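Side-chain contacts in putative sulfurtransferase DsrE (Allochromatium vinosum, PDB 2HY5), which is of unknown function but may carry sulfur as a persulfide in the oxidation of intracellular sulfur, in a complex with DsrF and DsrH: residues Lys2-Ile7 / Val116-Gln121; Ala26-Gly31 / Tyr71-Val76; Phe38-Gly43 / Val79-Arg84; Val44-Arg49 / Arg58-Arg63; Arg85-Glu90 / Phe107-Leu112. All coordinates share one frame; numbering follows the deposited sequence.

Contact 1. Residues Lys2-Ile7 / Val116-Gln121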
# COMPACT_ATOMS: atom_id res chain seq x y z
N LYS A 2 1.69 29.83 1.45
CA LYS A 2 0.41 29.13 1.38
C LYS A 2 0.65 27.68 0.93
O LYS A 2 1.35 27.44 -0.05
CB LYS A 2 -0.53 29.82 0.38
CG LYS A 2 -0.78 31.29 0.66
CD LYS A 2 -1.70 31.87 -0.41
CE LYS A 2 -1.98 33.34 -0.17
NZ LYS A 2 -2.87 33.91 -1.23
N PHE A 3 0.04 26.74 1.64
CA PHE A 3 0.17 25.31 1.34
C PHE A 3 -1.10 24.65 0.86
O PHE A 3 -2.20 25.01 1.27
CB PHE A 3 0.60 24.54 2.59
CG PHE A 3 2.03 24.74 2.98
CD1 PHE A 3 3.04 24.03 2.34
CD2 PHE A 3 2.37 25.63 3.99
CE1 PHE A 3 4.37 24.20 2.71
CE2 PHE A 3 3.69 25.81 4.36
CZ PHE A 3 4.70 25.10 3.72
N ALA A 4 -0.93 23.67 -0.01
CA ALA A 4 -2.03 22.86 -0.50
C ALA A 4 -1.58 21.47 -0.06
O ALA A 4 -0.49 21.03 -0.44
CB ALA A 4 -2.13 22.93 -2.02
N LEU A 5 -2.37 20.79 0.76
CA LEU A 5 -2.00 19.46 1.23
C LEU A 5 -2.91 18.41 0.62
O LEU A 5 -4.13 18.57 0.60
CB LEU A 5 -2.07 19.37 2.75
CG LEU A 5 -1.26 20.39 3.55
CD1 LEU A 5 -1.37 20.06 5.04
CD2 LEU A 5 0.20 20.36 3.12
N GLN A 6 -2.32 17.32 0.13
CA GLN A 6 -3.06 16.23 -0.48
C GLN A 6 -2.77 14.97 0.32
O GLN A 6 -1.61 14.66 0.60
CB GLN A 6 -2.61 16.05 -1.93
CG GLN A 6 -3.46 15.08 -2.75
CD GLN A 6 -2.86 14.80 -4.12
OE1 GLN A 6 -2.36 15.71 -4.78
NE2 GLN A 6 -2.96 13.55 -4.56
N ILE A 7 -3.83 14.26 0.71
CA ILE A 7 -3.69 13.02 1.48
C ILE A 7 -4.35 11.91 0.67
O ILE A 7 -5.54 11.99 0.36
CB ILE A 7 -4.36 13.17 2.87
CG1 ILE A 7 -3.66 14.30 3.64
CG2 ILE A 7 -4.27 11.87 3.65
CD1 ILE A 7 -4.33 14.69 4.93
N VAL A 116 -6.74 20.88 -7.98
CA VAL A 116 -5.94 21.59 -8.96
C VAL A 116 -5.97 23.08 -8.64
O VAL A 116 -4.95 23.77 -8.71
CB VAL A 116 -6.48 21.36 -10.38
CG1 VAL A 116 -5.66 22.15 -11.39
CG2 VAL A 116 -6.44 19.87 -10.71
N GLU A 117 -7.15 23.57 -8.26
CA GLU A 117 -7.32 24.97 -7.92
C GLU A 117 -6.38 25.36 -6.78
O GLU A 117 -5.75 26.42 -6.83
CB GLU A 117 -8.78 25.21 -7.50
CG GLU A 117 -9.35 26.50 -8.02
CD GLU A 117 -8.74 27.71 -7.36
OE1 GLU A 117 -8.46 28.70 -8.08
OE2 GLU A 117 -8.56 27.69 -6.13
N ALA A 118 -6.26 24.50 -5.77
CA ALA A 118 -5.40 24.76 -4.63
C ALA A 118 -3.93 24.75 -5.03
O ALA A 118 -3.13 25.54 -4.52
CB ALA A 118 -5.64 23.73 -3.52
N ALA A 119 -3.57 23.85 -5.95
CA ALA A 119 -2.20 23.75 -6.43
C ALA A 119 -1.81 25.04 -7.14
O ALA A 119 -0.65 25.45 -7.11
CB ALA A 119 -2.05 22.56 -7.38
N ILE A 120 -2.79 25.67 -7.77
CA ILE A 120 -2.55 26.92 -8.48
C ILE A 120 -2.40 28.09 -7.51
O ILE A 120 -1.51 28.93 -7.67
CB ILE A 120 -3.70 27.24 -9.46
CG1 ILE A 120 -3.76 26.18 -10.57
CG2 ILE A 120 -3.52 28.63 -10.05
CD1 ILE A 120 -4.88 26.38 -11.57
N GLN A 121 -3.26 28.13 -6.50
CA GLN A 121 -3.24 29.22 -5.52
C GLN A 121 -2.14 29.13 -4.48
O GLN A 121 -1.62 30.15 -4.04
CB GLN A 121 -4.60 29.30 -4.81
CG GLN A 121 -5.78 29.57 -5.74
CD GLN A 121 -5.63 30.87 -6.50
OE1 GLN A 121 -5.26 31.90 -5.94
NE2 GLN A 121 -5.93 30.83 -7.80
O HOH W 1 -2.45 32.67 -4.09
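Lys2 runs out toward the C-terminal turn of helix 113-121, its CD 4.0 Å from Gln121 O. The first torsion (chi1 -56°) sets CG anti to the carbonyl carbon, and from there the chain is fully extended. This long aliphatic stem suits a strand end at the surface, since it covers the helix end while carrying the charge out to solvent. The ammonium NZ donates to water 1 at 3.1 Å, and that water lies 2.7 Å from Gln121 O, one of several acceptors it can reach. The Gln121 amide leans back along its own helix, where NE2 makes a weak bond to Glu117 OE1. Phe3 turns to the opposite face of the sheet, where its ring meets Phe23 edge-to-face. Ala4 returns to the helix side and makes the close packing: its CB lies 3.9 Å from Ala118 CB and 3.7 Å from Ala118 O. With a lone methyl on each side, strand and helix axes approach to 7.5 Å, and their directions differ by 151°, nearly antiparallel. Leu5 again faces away, onto Phe23 and Ala24 of helix 16-29. Helix 113-121 spans the sheet, linking its two outermost strands within this chain, 108-110 and 124-128, and passes strand 2-7 on the way. Alternating strand side chains thus serve two helical layers, as in a three-layer alpha/beta/alpha sandwich.

Contact 2. Residues Ala26-Gly31 / Tyr71-Val76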
# COMPACT_ATOMS: atom_id res chain seq x y z
N ALA A 26 2.26 21.85 12.43
CA ALA A 26 3.52 22.56 12.54
C ALA A 26 3.57 23.80 11.65
O ALA A 26 4.09 24.84 12.03
CB ALA A 26 4.68 21.63 12.21
N ALA A 27 3.00 23.67 10.45
CA ALA A 27 2.98 24.77 9.50
C ALA A 27 2.07 25.88 10.01
O ALA A 27 2.40 27.06 9.92
CB ALA A 27 2.50 24.28 8.15
N LEU A 28 0.92 25.49 10.54
CA LEU A 28 -0.04 26.45 11.06
C LEU A 28 0.49 27.21 12.27
O LEU A 28 0.21 28.40 12.43
CB LEU A 28 -1.35 25.74 11.41
CG LEU A 28 -2.11 25.27 10.17
CD1 LEU A 28 -3.17 24.26 10.56
CD2 LEU A 28 -2.72 26.46 9.47
N GLU A 29 1.26 26.53 13.11
CA GLU A 29 1.82 27.18 14.29
C GLU A 29 2.91 28.17 13.91
O GLU A 29 3.24 29.07 14.68
CB GLU A 29 2.37 26.13 15.27
CG GLU A 29 1.31 25.14 15.71
CD GLU A 29 1.75 24.23 16.84
OE1 GLU A 29 2.95 23.88 16.91
OE2 GLU A 29 0.88 23.84 17.65
N LYS A 30 3.45 28.01 12.70
CA LYS A 30 4.48 28.90 12.18
C LYS A 30 3.88 30.12 11.49
O LYS A 30 4.60 31.02 11.05
CB LYS A 30 5.37 28.16 11.18
CG LYS A 30 6.51 27.37 11.80
CD LYS A 30 7.25 26.59 10.73
CE LYS A 30 8.59 26.09 11.22
NZ LYS A 30 9.52 27.22 11.51
N GLY A 31 2.55 30.13 11.36
CA GLY A 31 1.89 31.25 10.72
C GLY A 31 1.63 31.07 9.24
O GLY A 31 1.11 31.97 8.58
N TYR A 71 -8.15 26.47 13.24
CA TYR A 71 -7.54 27.27 12.18
C TYR A 71 -8.44 27.57 10.98
O TYR A 71 -7.99 28.17 10.00
CB TYR A 71 -6.25 26.59 11.69
CG TYR A 71 -5.14 26.55 12.72
CD1 TYR A 71 -5.00 25.47 13.59
CD2 TYR A 71 -4.24 27.61 12.84
CE1 TYR A 71 -3.99 25.43 14.55
CE2 TYR A 71 -3.23 27.59 13.79
CZ TYR A 71 -3.11 26.50 14.64
OH TYR A 71 -2.10 26.48 15.57
N GLU A 72 -9.71 27.17 11.06
CA GLU A 72 -10.67 27.40 9.98
C GLU A 72 -10.16 26.85 8.65
O GLU A 72 -10.09 27.58 7.65
CB GLU A 72 -10.97 28.89 9.86
CG GLU A 72 -11.58 29.50 11.11
CD GLU A 72 -12.06 30.93 10.91
OE1 GLU A 72 -12.92 31.15 10.02
OE2 GLU A 72 -11.59 31.84 11.63
N LEU A 73 -9.82 25.57 8.63
CA LEU A 73 -9.30 24.93 7.43
C LEU A 73 -10.39 24.43 6.49
O LEU A 73 -11.45 24.00 6.93
CB LEU A 73 -8.40 23.75 7.82
CG LEU A 73 -7.22 24.02 8.75
CD1 LEU A 73 -6.55 22.70 9.09
CD2 LEU A 73 -6.23 24.98 8.09
N ASP A 74 -10.11 24.50 5.20
CA ASP A 74 -11.04 24.03 4.18
C ASP A 74 -10.62 22.59 3.87
O ASP A 74 -9.65 22.35 3.15
CB ASP A 74 -10.94 24.91 2.93
CG ASP A 74 -11.93 24.51 1.85
OD1 ASP A 74 -13.04 24.05 2.19
OD2 ASP A 74 -11.61 24.68 0.65
N MET A 75 -11.35 21.64 4.44
CA MET A 75 -11.07 20.22 4.25
C MET A 75 -12.02 19.71 3.18
O MET A 75 -13.24 19.70 3.36
CB MET A 75 -11.31 19.49 5.56
CG MET A 75 -10.70 20.20 6.74
SD MET A 75 -9.31 19.32 7.41
CE MET A 75 -10.07 18.46 8.53
N VAL A 76 -11.45 19.28 2.06
CA VAL A 76 -12.25 18.81 0.94
C VAL A 76 -12.02 17.35 0.61
O VAL A 76 -10.89 16.86 0.59
CB VAL A 76 -11.94 19.67 -0.31
CG1 VAL A 76 -12.91 19.33 -1.45
CG2 VAL A 76 -12.03 21.15 0.05
O HOH W 2 -1.75 24.22 17.25
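Leu28 and Tyr71 lie near the C-terminal ends of helices 16-29 and 60-71, their CA atoms 7.6 Å apart. Both helices belong to successive beta-alpha-beta units of the alpha/beta fold, and after each helix the chain turns back toward the sheet. After the first, Gly31 closes a Schellman motif at phi 93°, where a CB would jam against the preceding carbonyl; after the second, Glu72 takes a positive phi before the chain enters strand 75-78. Leu28 lays its CB over one face of the Tyr71 ring, 3.7 Å from the centroid and 16° off the normal, a CH-pi contact. Its branches run on past the ring, and CD1 rests 3.7 Å from Tyr71 CG. Leu28 also meets Leu73 tip to tip, with 4.0 Å between the two CD1 atoms, and both leucines pack on Ile34 and Leu67, an apolar cluster that branched aliphatic side chains suit well. Tyrosine suits the border of this cluster because its ring is apolar while its hydroxyl reaches water. Replacing Tyr71 by alanine is likely to leave Leu28 CB without the ring face it lies on and to break the water link to Glu29. Glu29 stretches its extended chain across the phenol end, with CG 3.7 Å from Tyr71 OH. Water 2, in the plane of the ring at its edge, donates to Glu29 OE2 at 2.7 Å and lies 2.8 Å from Tyr71 OH.

Contact 3. Residues Phe38-Gly43 / Val79-Arg84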
# COMPACT_ATOMS: atom_id res chain seq x y z
N PHE A 38 -6.84 18.48 0.86
CA PHE A 38 -7.63 17.68 -0.07
C PHE A 38 -7.41 16.19 0.10
O PHE A 38 -6.27 15.71 0.06
CB PHE A 38 -7.30 18.11 -1.50
CG PHE A 38 -8.26 17.58 -2.52
CD1 PHE A 38 -8.13 16.29 -3.02
CD2 PHE A 38 -9.31 18.37 -2.96
CE1 PHE A 38 -9.04 15.80 -3.95
CE2 PHE A 38 -10.24 17.89 -3.89
CZ PHE A 38 -10.10 16.60 -4.38
N PHE A 39 -8.50 15.45 0.30
CA PHE A 39 -8.42 14.01 0.47
C PHE A 39 -8.82 13.31 -0.82
O PHE A 39 -9.91 13.53 -1.34
CB PHE A 39 -9.31 13.56 1.63
CG PHE A 39 -8.94 14.16 2.95
CD1 PHE A 39 -9.44 15.40 3.34
CD2 PHE A 39 -8.04 13.52 3.80
CE1 PHE A 39 -9.07 15.98 4.55
CE2 PHE A 39 -7.67 14.09 5.01
CZ PHE A 39 -8.18 15.32 5.39
N TYR A 40 -7.92 12.47 -1.32
CA TYR A 40 -8.14 11.75 -2.57
C TYR A 40 -7.85 10.25 -2.37
O TYR A 40 -7.26 9.87 -1.36
CB TYR A 40 -7.23 12.32 -3.67
CG TYR A 40 -7.64 11.93 -5.07
CD1 TYR A 40 -8.98 11.94 -5.45
CD2 TYR A 40 -6.69 11.58 -6.03
CE1 TYR A 40 -9.37 11.61 -6.75
CE2 TYR A 40 -7.06 11.25 -7.33
CZ TYR A 40 -8.40 11.27 -7.68
OH TYR A 40 -8.79 10.94 -8.96
N HIS A 41 -8.25 9.42 -3.33
CA HIS A 41 -8.06 7.97 -3.21
C HIS A 41 -8.68 7.54 -1.87
O HIS A 41 -9.69 8.10 -1.45
CB HIS A 41 -6.57 7.60 -3.23
CG HIS A 41 -5.82 8.10 -4.43
ND1 HIS A 41 -6.14 7.75 -5.72
CD2 HIS A 41 -4.73 8.91 -4.53
CE1 HIS A 41 -5.29 8.30 -6.56
NE2 HIS A 41 -4.42 9.01 -5.86
N ASP A 42 -8.07 6.56 -1.21
CA ASP A 42 -8.57 6.09 0.09
C ASP A 42 -8.52 7.20 1.13
O ASP A 42 -9.04 7.06 2.23
CB ASP A 42 -7.75 4.89 0.58
CG ASP A 42 -8.33 3.56 0.14
OD1 ASP A 42 -9.34 3.56 -0.59
OD2 ASP A 42 -7.77 2.52 0.53
N GLY A 43 -7.87 8.31 0.77
CA GLY A 43 -7.78 9.44 1.68
C GLY A 43 -9.15 9.95 2.07
O GLY A 43 -9.32 10.52 3.15
N VAL A 79 -15.41 13.97 -4.57
CA VAL A 79 -16.69 13.30 -4.76
C VAL A 79 -16.59 11.97 -5.50
O VAL A 79 -17.25 11.00 -5.13
CB VAL A 79 -17.69 14.23 -5.51
CG1 VAL A 79 -17.19 14.52 -6.92
CG2 VAL A 79 -19.06 13.58 -5.55
N ALA A 80 -15.77 11.93 -6.55
CA ALA A 80 -15.59 10.71 -7.34
C ALA A 80 -15.04 9.58 -6.49
O ALA A 80 -15.56 8.46 -6.49
CB ALA A 80 -14.66 10.99 -8.52
N ALA A 81 -13.97 9.88 -5.76
CA ALA A 81 -13.34 8.90 -4.89
C ALA A 81 -14.27 8.53 -3.74
O ALA A 81 -14.28 7.39 -3.28
CB ALA A 81 -12.02 9.45 -4.35
N ALA A 82 -15.07 9.49 -3.27
CA ALA A 82 -16.01 9.24 -2.18
C ALA A 82 -17.14 8.31 -2.61
O ALA A 82 -17.56 7.44 -1.85
CB ALA A 82 -16.58 10.56 -1.67
N GLN A 83 -17.64 8.49 -3.83
CA GLN A 83 -18.73 7.66 -4.34
C GLN A 83 -18.28 6.22 -4.50
O GLN A 83 -19.04 5.29 -4.26
CB GLN A 83 -19.22 8.20 -5.68
CG GLN A 83 -19.97 9.51 -5.57
CD GLN A 83 -20.34 10.09 -6.92
OE1 GLN A 83 -21.11 11.05 -7.00
NE2 GLN A 83 -19.80 9.51 -7.98
N ARG A 84 -17.03 6.04 -4.90
CA ARG A 84 -16.48 4.71 -5.10
C ARG A 84 -16.30 3.99 -3.76
O ARG A 84 -16.48 2.78 -3.67
CB ARG A 84 -15.14 4.83 -5.81
CG ARG A 84 -14.76 3.66 -6.69
CD ARG A 84 -13.46 3.97 -7.41
NE ARG A 84 -13.46 5.34 -7.92
CZ ARG A 84 -13.64 5.67 -9.19
NH1 ARG A 84 -13.83 4.73 -10.11
NH2 ARG A 84 -13.64 6.95 -9.55
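Ala81 presents a single methyl to the chain at Tyr40 and His41, with CB 3.9 Å from His41 N and 4.1 Å from Tyr40 CD1. This is the C-terminal end of a parallel alpha/beta sheet, the usual place for an active site in such folds. Strand 33-39 has just ended, and helix 79-85 starts directly after Cys78, by similarity the persulfide cysteine. Alanine suits the site because a side chain no larger than a methyl lets the helix come close to a turning backbone: the two CA atoms, of His41 and Ala81, are 5.6 Å apart. The Tyr40 ring approaches that methyl obliquely. With CG anti to the backbone N (chi1 -163°), the ring reaches the helix although CB points away from it, and the Tyr40 side chain comes to about 3 Å from that of Cys78, nearest atoms counted. Farther out, Glu24 of the DsrF chain fixes both aromatic residues: its carbonyl O bonds Tyr40 OH, and its carboxylate bonds His41 ND1. Arg85 links the two segments, with a salt bridge from NE to Asp42 and a bond from NH1 to Ala81 O. Between the aromatic neighbours themselves, Tyr40 CD2 stands 3.4 Å above the plane of the His41 imidazole, over its centre.

Contact 4. Residues Val44-Arg49 / Arg58-Arg63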
# COMPACT_ATOMS: atom_id res chain seq x y z
N VAL A 44 -10.14 9.76 1.21
CA VAL A 44 -11.49 10.23 1.52
C VAL A 44 -12.04 9.60 2.80
O VAL A 44 -12.94 10.16 3.44
CB VAL A 44 -12.48 9.96 0.35
CG1 VAL A 44 -11.99 10.67 -0.91
CG2 VAL A 44 -12.61 8.46 0.12
N ASN A 45 -11.50 8.45 3.19
CA ASN A 45 -11.97 7.76 4.39
C ASN A 45 -11.60 8.47 5.70
O ASN A 45 -11.99 8.02 6.78
CB ASN A 45 -11.46 6.31 4.38
CG ASN A 45 -12.12 5.47 3.28
OD1 ASN A 45 -11.57 4.46 2.84
ND2 ASN A 45 -13.31 5.88 2.85
N ASN A 46 -10.86 9.57 5.60
CA ASN A 46 -10.48 10.34 6.78
C ASN A 46 -11.62 11.27 7.16
O ASN A 46 -11.52 12.01 8.14
CB ASN A 46 -9.26 11.21 6.49
CG ASN A 46 -7.97 10.43 6.51
OD1 ASN A 46 -7.49 10.05 7.58
ND2 ASN A 46 -7.42 10.17 5.34
N SER A 47 -12.71 11.23 6.40
CA SER A 47 -13.82 12.14 6.65
C SER A 47 -15.09 11.52 7.23
O SER A 47 -16.10 12.22 7.37
CB SER A 47 -14.18 12.87 5.36
OG SER A 47 -14.73 11.98 4.40
N THR A 48 -15.05 10.24 7.57
CA THR A 48 -16.24 9.60 8.13
C THR A 48 -16.36 9.88 9.63
O THR A 48 -15.37 9.89 10.35
CB THR A 48 -16.22 8.07 7.91
OG1 THR A 48 -17.30 7.48 8.64
CG2 THR A 48 -14.91 7.47 8.37
N ARG A 49 -17.60 10.08 10.09
CA ARG A 49 -17.86 10.36 11.50
C ARG A 49 -18.21 9.08 12.25
O ARG A 49 -18.50 9.12 13.44
CB ARG A 49 -19.03 11.35 11.63
CG ARG A 49 -20.40 10.78 11.22
CD ARG A 49 -21.53 11.79 11.50
NE ARG A 49 -22.86 11.21 11.30
CZ ARG A 49 -23.48 11.15 10.12
NH1 ARG A 49 -22.90 11.64 9.03
NH2 ARG A 49 -24.69 10.60 10.03
N ARG A 58 -4.75 8.07 19.34
CA ARG A 58 -5.36 9.21 18.67
C ARG A 58 -6.58 8.89 17.82
O ARG A 58 -6.71 7.80 17.25
CB ARG A 58 -4.31 9.94 17.82
CG ARG A 58 -4.08 9.41 16.40
CD ARG A 58 -3.41 8.05 16.38
NE ARG A 58 -3.03 7.66 15.03
CZ ARG A 58 -2.68 6.43 14.67
NH1 ARG A 58 -2.67 5.45 15.56
NH2 ARG A 58 -2.35 6.17 13.41
N HIS A 59 -7.48 9.86 17.76
CA HIS A 59 -8.71 9.78 16.99
C HIS A 59 -8.43 10.66 15.78
O HIS A 59 -8.60 11.87 15.83
CB HIS A 59 -9.88 10.35 17.81
CG HIS A 59 -11.23 10.01 17.25
ND1 HIS A 59 -11.60 10.31 15.96
CD2 HIS A 59 -12.31 9.41 17.82
CE1 HIS A 59 -12.85 9.91 15.76
NE2 HIS A 59 -13.29 9.36 16.87
N ILE A 60 -7.96 10.04 14.71
CA ILE A 60 -7.60 10.78 13.51
C ILE A 60 -8.67 11.72 12.96
O ILE A 60 -8.38 12.89 12.67
CB ILE A 60 -7.17 9.81 12.40
CG1 ILE A 60 -5.92 9.05 12.85
CG2 ILE A 60 -6.91 10.58 11.11
CD1 ILE A 60 -5.42 8.00 11.87
N VAL A 61 -9.89 11.24 12.81
CA VAL A 61 -10.94 12.09 12.27
C VAL A 61 -11.24 13.29 13.15
O VAL A 61 -11.28 14.42 12.67
CB VAL A 61 -12.24 11.30 12.03
CG1 VAL A 61 -13.30 12.21 11.41
CG2 VAL A 61 -11.95 10.12 11.11
N ASN A 62 -11.46 13.05 14.44
CA ASN A 62 -11.77 14.15 15.35
C ASN A 62 -10.61 15.12 15.49
O ASN A 62 -10.83 16.32 15.66
CB ASN A 62 -12.16 13.62 16.73
CG ASN A 62 -13.55 13.00 16.74
OD1 ASN A 62 -14.34 13.22 15.82
ND2 ASN A 62 -13.85 12.23 17.78
N ARG A 63 -9.40 14.60 15.43
CA ARG A 63 -8.20 15.43 15.54
C ARG A 63 -8.11 16.39 14.35
O ARG A 63 -7.79 17.56 14.52
CB ARG A 63 -6.98 14.52 15.60
CG ARG A 63 -5.68 15.25 15.87
CD ARG A 63 -4.51 14.30 15.70
NE ARG A 63 -3.98 13.84 16.98
CZ ARG A 63 -2.92 13.05 17.10
NH1 ARG A 63 -2.29 12.62 16.01
NH2 ARG A 63 -2.48 12.69 18.30
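Ile60, the first residue of helix 60-71 after the N-cap His59, rests its CG2 3.6 Å from Asn46 OD1. The methyl meets an oxygen that is already engaged: Ser17 OG bonds Asn46 OD1, while Asn46 ND2 bonds Gly43 O and Glu9 O. With partners at both ends the amide is fixed against rotation, and asparagine suits the spot because it can both donate and accept in a buried place. Val61 follows and has the largest share of the contact. Its CG1 stands anti to the backbone N (chi1 -178°), and the two methyls spread against a pair of backbone carbonyls: CG1 is 3.3 Å from Thr48 O, and CG2 is 3.5 Å from Asn46 O. Asn46 O is buried and has no hydrogen-bond partner in the model. A beta-branched residue fills this place with two short arms and no polar atom. With alanine at Val61 both methyl arms are gone, which is likely to open a gap beside the two carbonyls and leave the loop less firmly seated on the helix. The turn that carries Asn46 O is closed by Ser47, whose OG donates to Val44 O at 2.7 Å, nearly in line with the carbonyl, while Ser47 N bonds the same oxygen. Here the loop that leaves the C-terminal end of strand 33-39 folds back over the first turn of the helix in the 33-39/60-71/75-78 beta-alpha-beta crossover.

Contact 5. Residues Arg85-Glu90 / Phe107-Leu112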
# COMPACT_ATOMS: atom_id res chain seq x y z
N ARG A 85 -15.96 4.75 -2.73
CA ARG A 85 -15.68 4.17 -1.42
C ARG A 85 -16.74 4.23 -0.33
O ARG A 85 -16.60 3.57 0.70
CB ARG A 85 -14.37 4.77 -0.92
CG ARG A 85 -13.21 4.51 -1.89
CD ARG A 85 -11.95 5.22 -1.47
NE ARG A 85 -10.80 4.85 -2.28
CZ ARG A 85 -10.60 5.23 -3.54
NH1 ARG A 85 -11.48 5.99 -4.17
NH2 ARG A 85 -9.49 4.86 -4.17
N GLY A 86 -17.79 5.01 -0.54
CA GLY A 86 -18.84 5.06 0.46
C GLY A 86 -18.85 6.23 1.42
O GLY A 86 -19.28 6.07 2.56
N ILE A 87 -18.36 7.39 1.00
CA ILE A 87 -18.39 8.57 1.87
C ILE A 87 -19.58 9.35 1.31
O ILE A 87 -19.59 9.73 0.14
CB ILE A 87 -17.10 9.41 1.77
CG1 ILE A 87 -15.92 8.63 2.37
CG2 ILE A 87 -17.27 10.73 2.52
CD1 ILE A 87 -16.06 8.33 3.86
N VAL A 88 -20.57 9.58 2.17
CA VAL A 88 -21.80 10.24 1.74
C VAL A 88 -22.29 11.37 2.64
O VAL A 88 -22.33 11.23 3.86
CB VAL A 88 -22.94 9.18 1.66
CG1 VAL A 88 -24.22 9.83 1.17
CG2 VAL A 88 -22.52 8.03 0.75
N ASP A 89 -22.66 12.49 2.02
CA ASP A 89 -23.22 13.61 2.77
C ASP A 89 -24.69 13.68 2.36
O ASP A 89 -25.15 12.86 1.57
CB ASP A 89 -22.52 14.94 2.45
CG ASP A 89 -22.72 15.39 1.01
OD1 ASP A 89 -22.37 16.55 0.70
OD2 ASP A 89 -23.22 14.60 0.18
N GLU A 90 -25.43 14.65 2.88
CA GLU A 90 -26.85 14.77 2.56
C GLU A 90 -27.17 14.79 1.06
O GLU A 90 -28.06 14.06 0.60
CB GLU A 90 -27.44 16.01 3.24
CG GLU A 90 -28.49 15.69 4.30
CD GLU A 90 -27.94 14.82 5.43
OE1 GLU A 90 -28.73 14.41 6.30
OE2 GLU A 90 -26.72 14.55 5.44
N PHE A 107 -16.06 18.34 7.23
CA PHE A 107 -15.53 18.10 5.89
C PHE A 107 -16.59 18.38 4.83
O PHE A 107 -17.78 18.29 5.09
CB PHE A 107 -15.09 16.63 5.74
CG PHE A 107 -14.03 16.19 6.71
CD1 PHE A 107 -14.31 16.03 8.06
CD2 PHE A 107 -12.74 15.89 6.25
CE1 PHE A 107 -13.34 15.57 8.94
CE2 PHE A 107 -11.77 15.43 7.12
CZ PHE A 107 -12.07 15.27 8.47
N ARG A 108 -16.15 18.72 3.63
CA ARG A 108 -17.08 18.96 2.54
C ARG A 108 -16.69 18.12 1.33
O ARG A 108 -15.51 17.92 1.07
CB ARG A 108 -17.14 20.45 2.16
CG ARG A 108 -15.91 21.02 1.45
CD ARG A 108 -16.11 22.53 1.21
NE ARG A 108 -14.97 23.18 0.56
CZ ARG A 108 -14.79 23.26 -0.75
NH1 ARG A 108 -15.68 22.74 -1.59
NH2 ARG A 108 -13.71 23.86 -1.24
N ILE A 109 -17.69 17.60 0.62
CA ILE A 109 -17.46 16.80 -0.58
C ILE A 109 -17.52 17.73 -1.78
O ILE A 109 -18.49 18.46 -1.96
CB ILE A 109 -18.54 15.70 -0.73
CG1 ILE A 109 -18.09 14.40 -0.06
CG2 ILE A 109 -18.78 15.40 -2.21
CD1 ILE A 109 -17.49 14.59 1.29
N SER A 110 -16.48 17.70 -2.60
CA SER A 110 -16.46 18.56 -3.78
C SER A 110 -15.68 17.94 -4.93
O SER A 110 -15.17 16.83 -4.82
CB SER A 110 -15.87 19.92 -3.42
OG SER A 110 -16.14 20.85 -4.45
N GLY A 111 -15.60 18.68 -6.03
CA GLY A 111 -14.90 18.19 -7.21
C GLY A 111 -13.39 18.18 -7.14
O GLY A 111 -12.77 18.90 -6.35
N LEU A 112 -12.79 17.34 -7.98
CA LEU A 112 -11.35 17.19 -8.05
C LEU A 112 -10.72 18.52 -8.46
O LEU A 112 -9.54 18.77 -8.19
CB LEU A 112 -11.00 16.09 -9.05
CG LEU A 112 -9.63 15.43 -9.00
CD1 LEU A 112 -9.31 14.99 -7.58
CD2 LEU A 112 -9.61 14.22 -9.94
O HOH W 3 -20.43 18.17 1.73
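Ile87 has its CG2 anti to the backbone N (chi1 -68° for CG1), and this methyl meets CD1 of Ile109 at 4.1 Å. Asp89 turns otherwise: chi1 of 66° tucks CG in over the backbone, flanked by N and C, with OD1 4.2 Å from Ile109 CB. Ile109 thus has an apolar neighbour on its tip and a carboxylate oxygen by its root, and its side chain is about 7 Å from that of Cys78, nearest atoms counted. Branched apolar side chains suit Ile87 and Ile109, which fill the space between the edge strand and the loop after helix 79-85. Water 3 donates to Asp89 OD1 at 2.7 Å and accepts from Ile109 N at 3.0 Å. The other oxygen, OD2, bonds Glu92 N and caps helix 90-96, a position that suits a short acidic side chain. Strand 108-110 is outermost in the sheet within this chain, and its Ile109 packs on Val77 of strand 75-78 and Val79 of helix 79-85, close to the start of helix 90-96.

Overall arrangement
From the N terminus, strand 2-7 opens contact 1, which closes almost the whole chain when helix 113-121 packs on the sheet; the other four contacts are nested inside it. Contact 2 opens at the end of helix 16-29 and closes where the chain enters strand 75-78. Contact 3 opens at the end of strand 33-39 and closes on helix 79-85, so contacts 2 and 3 cross. Contact 4 is nested inside both, bringing the 44-49 loop back onto helix 60-71. Contact 5 follows all three in series, joining the loop after helix 79-85 to edge strand 108-110. Contacts 3, 4 and 5 touch one another and reach the second subunit.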